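3-dehydroquinate dehydratase (Aquifex aeolicus, PDB 2EGZ) catalyses the cis-dehydration of 3-dehydroquinate to 3-dehydroshikimate, the third step of the chorismate pathway, through a Schiff-base intermediate. Local coordinates at residues P123-Y135 with L157-L169. Numbering follows the deposited sequence.
Sequences PNWIIREVLREGY and LCISRQVEGEKIL
The phenol of Y135 lies with its edge against the loop 163-167 and donates a hydrogen bond to a backbone carbonyl, OH to E166 O at 2.8 Å. The hydroxyl sits above the carbonyl plane, 70° out of it, rather than along a lone pair. V163 CG1 lies 3.6 Å from CE2 of Y135, at the ring's edge. G165 passes beside this ring in a backbone conformation that by itself calls for glycine. A leucine in place of Y135 would probably leave E166 O without this donor and the loop around G165 less firmly held against the helix. Next to the phenol, the ammonium of K167 is gripped by two carbonyls of its own loop, NZ to V163 O at 2.8 Å and to G165 O at 2.7 Å, with a weak third bond to S160 O. Its aliphatic CE meets L131 CD2. In the TIM barrel of this type I dehydroquinase, helix 124-136 and helix 150-160 are successive outer helices, joined through strand 140-146, which carries the Schiff-base lysine K142; the loop leads from the second helix into strand 168-172. Farther along, V163 packs against L131 CB and R132 CG, both on the same helix, and its CG2 lies over one face of the R132 guanidinium. The bend at chi3 (-69°) turns the R128 guanidinium so that NH1 donates to Q162 OE1, 2.8 Å away and in the carbonyl plane, though the bond is bent to 140° at the hydrogen. At the start of the helix, I159 CG1 lies 3.4 Å from N124 OD1, an oxygen that accepts its hydrogen bond from R155.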
loop_
_atom_site.group_PDB
_atom_site.type_symbol
_atom_site.label_atom_id
_atom_site.label_comp_id
_atom_site.label_asym_id
_atom_site.label_seq_id
_atom_site.Cartn_x
_atom_site.Cartn_y
_atom_site.Cartn_z
ATOM N N PRO B 123 -10.339 8.094 7.040
ATOM C CA PRO B 123 -10.664 9.494 7.330
ATOM C C PRO B 123 -10.942 10.268 6.049
ATOM O O PRO B 123 -10.479 9.893 4.975
ATOM C CB PRO B 123 -9.412 9.990 8.046
ATOM C CG PRO B 123 -8.983 8.779 8.801
ATOM C CD PRO B 123 -9.120 7.688 7.763
ATOM N N ASN B 124 -11.687 11.359 6.170
ATOM C CA ASN B 124 -12.042 12.154 5.006
ATOM C C ASN B 124 -10.887 12.603 4.131
ATOM O O ASN B 124 -10.998 12.546 2.911
ATOM C CB ASN B 124 -12.869 13.370 5.425
ATOM C CG ASN B 124 -14.146 12.979 6.136
ATOM O OD1 ASN B 124 -14.625 11.851 5.997
ATOM N ND2 ASN B 124 -14.713 13.910 6.893
ATOM N N TRP B 125 -9.777 13.035 4.731
ATOM C CA TRP B 125 -8.660 13.510 3.921
ATOM C C TRP B 125 -8.109 12.432 2.996
ATOM O O TRP B 125 -7.617 12.737 1.907
ATOM C CB TRP B 125 -7.534 14.086 4.797
ATOM C CG TRP B 125 -6.772 13.083 5.596
ATOM C CD1 TRP B 125 -7.047 12.659 6.864
ATOM C CD2 TRP B 125 -5.593 12.379 5.183
ATOM N NE1 TRP B 125 -6.107 11.739 7.269
ATOM C CE2 TRP B 125 -5.204 11.550 6.257
ATOM C CE3 TRP B 125 -4.826 12.375 4.010
ATOM C CZ2 TRP B 125 -4.079 10.715 6.192
ATOM C CZ3 TRP B 125 -3.705 11.544 3.944
ATOM C CH2 TRP B 125 -3.344 10.728 5.034
ATOM N N ILE B 126 -8.194 11.176 3.425
ATOM C CA ILE B 126 -7.729 10.059 2.609
ATOM C C ILE B 126 -8.713 9.835 1.461
ATOM O O ILE B 126 -8.309 9.611 0.322
ATOM C CB ILE B 126 -7.602 8.771 3.452
ATOM C CG1 ILE B 126 -6.418 8.913 4.413
ATOM C CG2 ILE B 126 -7.417 7.559 2.546
ATOM C CD1 ILE B 126 -6.169 7.696 5.287
ATOM N N ILE B 127 -10.007 9.902 1.761
ATOM C CA ILE B 127 -11.020 9.734 0.723
ATOM C C ILE B 127 -10.796 10.783 -0.367
ATOM O O ILE B 127 -10.766 10.467 -1.559
ATOM C CB ILE B 127 -12.445 9.910 1.298
ATOM C CG1 ILE B 127 -12.757 8.754 2.247
ATOM C CG2 ILE B 127 -13.470 9.994 0.162
ATOM C CD1 ILE B 127 -14.063 8.888 2.997
ATOM N N ARG B 128 -10.621 12.035 0.046
ATOM C CA ARG B 128 -10.409 13.116 -0.907
ATOM C C ARG B 128 -9.098 12.991 -1.678
ATOM O O ARG B 128 -9.043 13.304 -2.864
ATOM C CB ARG B 128 -10.465 14.475 -0.197
ATOM C CG ARG B 128 -11.853 14.852 0.310
ATOM C CD ARG B 128 -11.880 16.296 0.806
ATOM N NE ARG B 128 -11.092 16.458 2.023
ATOM C CZ ARG B 128 -11.600 16.452 3.250
ATOM N NH1 ARG B 128 -12.907 16.300 3.440
ATOM N NH2 ARG B 128 -10.793 16.586 4.292
ATOM N N GLU B 129 -8.041 12.540 -1.008
ATOM C CA GLU B 129 -6.754 12.391 -1.679
ATOM C C GLU B 129 -6.815 11.318 -2.758
ATOM O O GLU B 129 -6.251 11.484 -3.840
ATOM C CB GLU B 129 -5.656 12.038 -0.682
ATOM C CG GLU B 129 -4.283 11.954 -1.331
ATOM C CD GLU B 129 -3.193 11.640 -0.336
ATOM O OE1 GLU B 129 -3.061 12.390 0.654
ATOM O OE2 GLU B 129 -2.468 10.645 -0.544
ATOM N N VAL B 130 -7.485 10.210 -2.456
ATOM C CA VAL B 130 -7.618 9.124 -3.422
ATOM C C VAL B 130 -8.333 9.639 -4.660
ATOM O O VAL B 130 -7.931 9.354 -5.789
ATOM C CB VAL B 130 -8.415 7.934 -2.822
ATOM C CG1 VAL B 130 -8.786 6.937 -3.915
ATOM C CG2 VAL B 130 -7.577 7.248 -1.750
ATOM N N LEU B 131 -9.395 10.406 -4.450
ATOM C CA LEU B 131 -10.151 10.962 -5.562
ATOM C C LEU B 131 -9.314 11.952 -6.363
ATOM O O LEU B 131 -9.271 11.893 -7.593
ATOM C CB LEU B 131 -11.409 11.656 -5.043
ATOM C CG LEU B 131 -12.406 10.717 -4.363
ATOM C CD1 LEU B 131 -13.539 11.532 -3.757
ATOM C CD2 LEU B 131 -12.942 9.716 -5.384
ATOM N N ARG B 132 -8.642 12.860 -5.668
ATOM C CA ARG B 132 -7.827 13.847 -6.361
ATOM C C ARG B 132 -6.665 13.235 -7.125
ATOM O O ARG B 132 -6.358 13.672 -8.232
ATOM C CB ARG B 132 -7.328 14.907 -5.376
ATOM C CG ARG B 132 -8.444 15.858 -4.989
ATOM C CD ARG B 132 -8.021 16.954 -4.041
ATOM N NE ARG B 132 -9.169 17.813 -3.766
ATOM C CZ ARG B 132 -9.571 18.169 -2.550
ATOM N NH1 ARG B 132 -8.910 17.746 -1.482
ATOM N NH2 ARG B 132 -10.653 18.931 -2.407
ATOM N N GLU B 133 -6.021 12.225 -6.546
ATOM C CA GLU B 133 -4.902 11.574 -7.224
ATOM C C GLU B 133 -5.407 10.846 -8.462
ATOM O O GLU B 133 -4.758 10.855 -9.509
ATOM C CB GLU B 133 -4.204 10.595 -6.283
ATOM C CG GLU B 133 -3.369 11.279 -5.224
ATOM C CD GLU B 133 -2.161 11.980 -5.816
ATOM O OE1 GLU B 133 -1.188 11.285 -6.175
ATOM O OE2 GLU B 133 -2.191 13.223 -5.935
ATOM N N GLY B 134 -6.573 10.221 -8.343
ATOM C CA GLY B 134 -7.139 9.523 -9.480
ATOM C C GLY B 134 -7.325 10.461 -10.664
ATOM O O GLY B 134 -7.009 10.112 -11.801
ATOM N N TYR B 135 -7.838 11.659 -10.400
ATOM C CA TYR B 135 -8.058 12.633 -11.463
ATOM C C TYR B 135 -6.735 13.187 -11.971
ATOM O O TYR B 135 -6.588 13.475 -13.158
ATOM C CB TYR B 135 -8.942 13.783 -10.966
ATOM C CG TYR B 135 -10.365 13.366 -10.664
ATOM C CD1 TYR B 135 -11.125 12.687 -11.614
ATOM C CD2 TYR B 135 -10.948 13.646 -9.426
ATOM C CE1 TYR B 135 -12.434 12.292 -11.341
ATOM C CE2 TYR B 135 -12.259 13.256 -9.143
ATOM C CZ TYR B 135 -12.990 12.579 -10.105
ATOM O OH TYR B 135 -14.276 12.179 -9.831
ATOM N N LEU B 157 -20.149 8.798 0.801
ATOM C CA LEU B 157 -20.935 9.416 -0.266
ATOM C C LEU B 157 -20.891 10.935 -0.234
ATOM O O LEU B 157 -20.703 11.583 -1.268
ATOM C CB LEU B 157 -22.384 8.929 -0.194
ATOM C CG LEU B 157 -22.557 7.424 -0.425
ATOM C CD1 LEU B 157 -23.972 6.996 -0.078
ATOM C CD2 LEU B 157 -22.239 7.092 -1.878
ATOM N N CYS B 158 -21.052 11.508 0.950
ATOM C CA CYS B 158 -21.039 12.959 1.083
ATOM C C CYS B 158 -19.683 13.608 0.839
ATOM O O CYS B 158 -19.597 14.661 0.201
ATOM C CB CYS B 158 -21.560 13.353 2.460
ATOM S SG CYS B 158 -23.298 12.933 2.645
ATOM N N ILE B 159 -18.623 12.988 1.344
ATOM C CA ILE B 159 -17.290 13.543 1.168
ATOM C C ILE B 159 -16.847 13.470 -0.292
ATOM O O ILE B 159 -16.099 14.328 -0.769
ATOM C CB ILE B 159 -16.275 12.803 2.064
ATOM C CG1 ILE B 159 -16.613 13.055 3.536
ATOM C CG2 ILE B 159 -14.854 13.256 1.754
ATOM C CD1 ILE B 159 -16.555 14.506 3.953
ATOM N N SER B 160 -17.327 12.463 -1.012
ATOM C CA SER B 160 -16.953 12.310 -2.410
ATOM C C SER B 160 -17.389 13.499 -3.263
ATOM O O SER B 160 -16.784 13.772 -4.297
ATOM C CB SER B 160 -17.542 11.017 -2.986
ATOM O OG SER B 160 -18.918 11.174 -3.285
ATOM N N ARG B 161 -18.430 14.211 -2.833
ATOM C CA ARG B 161 -18.924 15.366 -3.584
ATOM C C ARG B 161 -17.968 16.557 -3.532
ATOM O O ARG B 161 -18.069 17.481 -4.344
ATOM C CB ARG B 161 -20.295 15.804 -3.059
ATOM C CG ARG B 161 -21.367 14.732 -3.172
ATOM C CD ARG B 161 -22.690 15.185 -2.566
ATOM N NE ARG B 161 -23.311 16.276 -3.311
ATOM C CZ ARG B 161 -23.533 17.488 -2.816
ATOM N NH1 ARG B 161 -23.180 17.771 -1.568
ATOM N NH2 ARG B 161 -24.110 18.416 -3.568
ATOM N N GLN B 162 -17.037 16.531 -2.584
ATOM C CA GLN B 162 -16.076 17.619 -2.427
ATOM C C GLN B 162 -14.974 17.585 -3.490
ATOM O O GLN B 162 -14.165 18.513 -3.608
ATOM C CB GLN B 162 -15.498 17.570 -1.014
ATOM C CG GLN B 162 -16.613 17.508 0.029
ATOM C CD GLN B 162 -16.117 17.550 1.455
ATOM O OE1 GLN B 162 -15.012 17.107 1.756
ATOM N NE2 GLN B 162 -16.951 18.067 2.351
ATOM N N VAL B 163 -14.946 16.504 -4.261
ATOM C CA VAL B 163 -13.984 16.361 -5.346
ATOM C C VAL B 163 -14.833 16.016 -6.567
ATOM O O VAL B 163 -15.190 14.857 -6.790
ATOM C CB VAL B 163 -12.964 15.231 -5.086
ATOM C CG1 VAL B 163 -11.878 15.256 -6.166
ATOM C CG2 VAL B 163 -12.347 15.393 -3.706
ATOM N N GLU B 164 -15.157 17.042 -7.346
ATOM C CA GLU B 164 -15.999 16.893 -8.528
ATOM C C GLU B 164 -15.465 15.973 -9.621
ATOM O O GLU B 164 -14.261 15.912 -9.874
ATOM C CB GLU B 164 -16.280 18.275 -9.119
ATOM C CG GLU B 164 -16.982 18.250 -10.465
ATOM C CD GLU B 164 -17.243 19.641 -11.001
ATOM O OE1 GLU B 164 -16.287 20.446 -11.056
ATOM O OE2 GLU B 164 -18.403 19.929 -11.368
ATOM N N GLY B 165 -16.382 15.260 -10.273
ATOM C CA GLY B 165 -15.999 14.367 -11.347
ATOM C C GLY B 165 -16.674 13.016 -11.254
ATOM O O GLY B 165 -17.185 12.643 -10.197
ATOM N N GLU B 166 -16.706 12.282 -12.360
ATOM C CA GLU B 166 -17.312 10.967 -12.312
ATOM C C GLU B 166 -16.332 10.090 -11.554
ATOM O O GLU B 166 -15.112 10.262 -11.650
ATOM C CB GLU B 166 -17.589 10.419 -13.715
ATOM C CG GLU B 166 -16.392 10.249 -14.616
ATOM C CD GLU B 166 -16.808 9.803 -16.005
ATOM O OE1 GLU B 166 -17.648 10.497 -16.618
ATOM O OE2 GLU B 166 -16.307 8.765 -16.484
ATOM N N LYS B 167 -16.873 9.163 -10.782
ATOM C CA LYS B 167 -16.054 8.288 -9.963
ATOM C C LYS B 167 -16.830 7.008 -9.735
ATOM O O LYS B 167 -17.914 6.832 -10.289
ATOM C CB LYS B 167 -15.782 8.975 -8.621
ATOM C CG LYS B 167 -17.054 9.539 -7.963
ATOM C CD LYS B 167 -16.740 10.361 -6.710
ATOM C CE LYS B 167 -16.016 11.669 -7.012
ATOM N NZ LYS B 167 -16.927 12.754 -7.506
ATOM N N ILE B 168 -16.269 6.120 -8.923
ATOM C CA ILE B 168 -16.914 4.853 -8.583
ATOM C C ILE B 168 -16.803 4.738 -7.073
ATOM O O ILE B 168 -15.699 4.706 -6.523
ATOM C CB ILE B 168 -16.202 3.662 -9.256
ATOM C CG1 ILE B 168 -16.343 3.779 -10.778
ATOM C CG2 ILE B 168 -16.788 2.342 -8.746
ATOM C CD1 ILE B 168 -15.406 2.851 -11.558
ATOM N N LEU B 169 -17.949 4.694 -6.404
ATOM C CA LEU B 169 -17.978 4.622 -4.950
ATOM C C LEU B 169 -18.646 3.359 -4.461
ATOM O O LEU B 169 -19.763 3.046 -4.872
ATOM C CB LEU B 169 -18.732 5.825 -4.397
ATOM C CG LEU B 169 -18.177 7.172 -4.857
ATOM C CD1 LEU B 169 -19.111 8.282 -4.411
ATOM C CD2 LEU B 169 -16.778 7.360 -4.285
#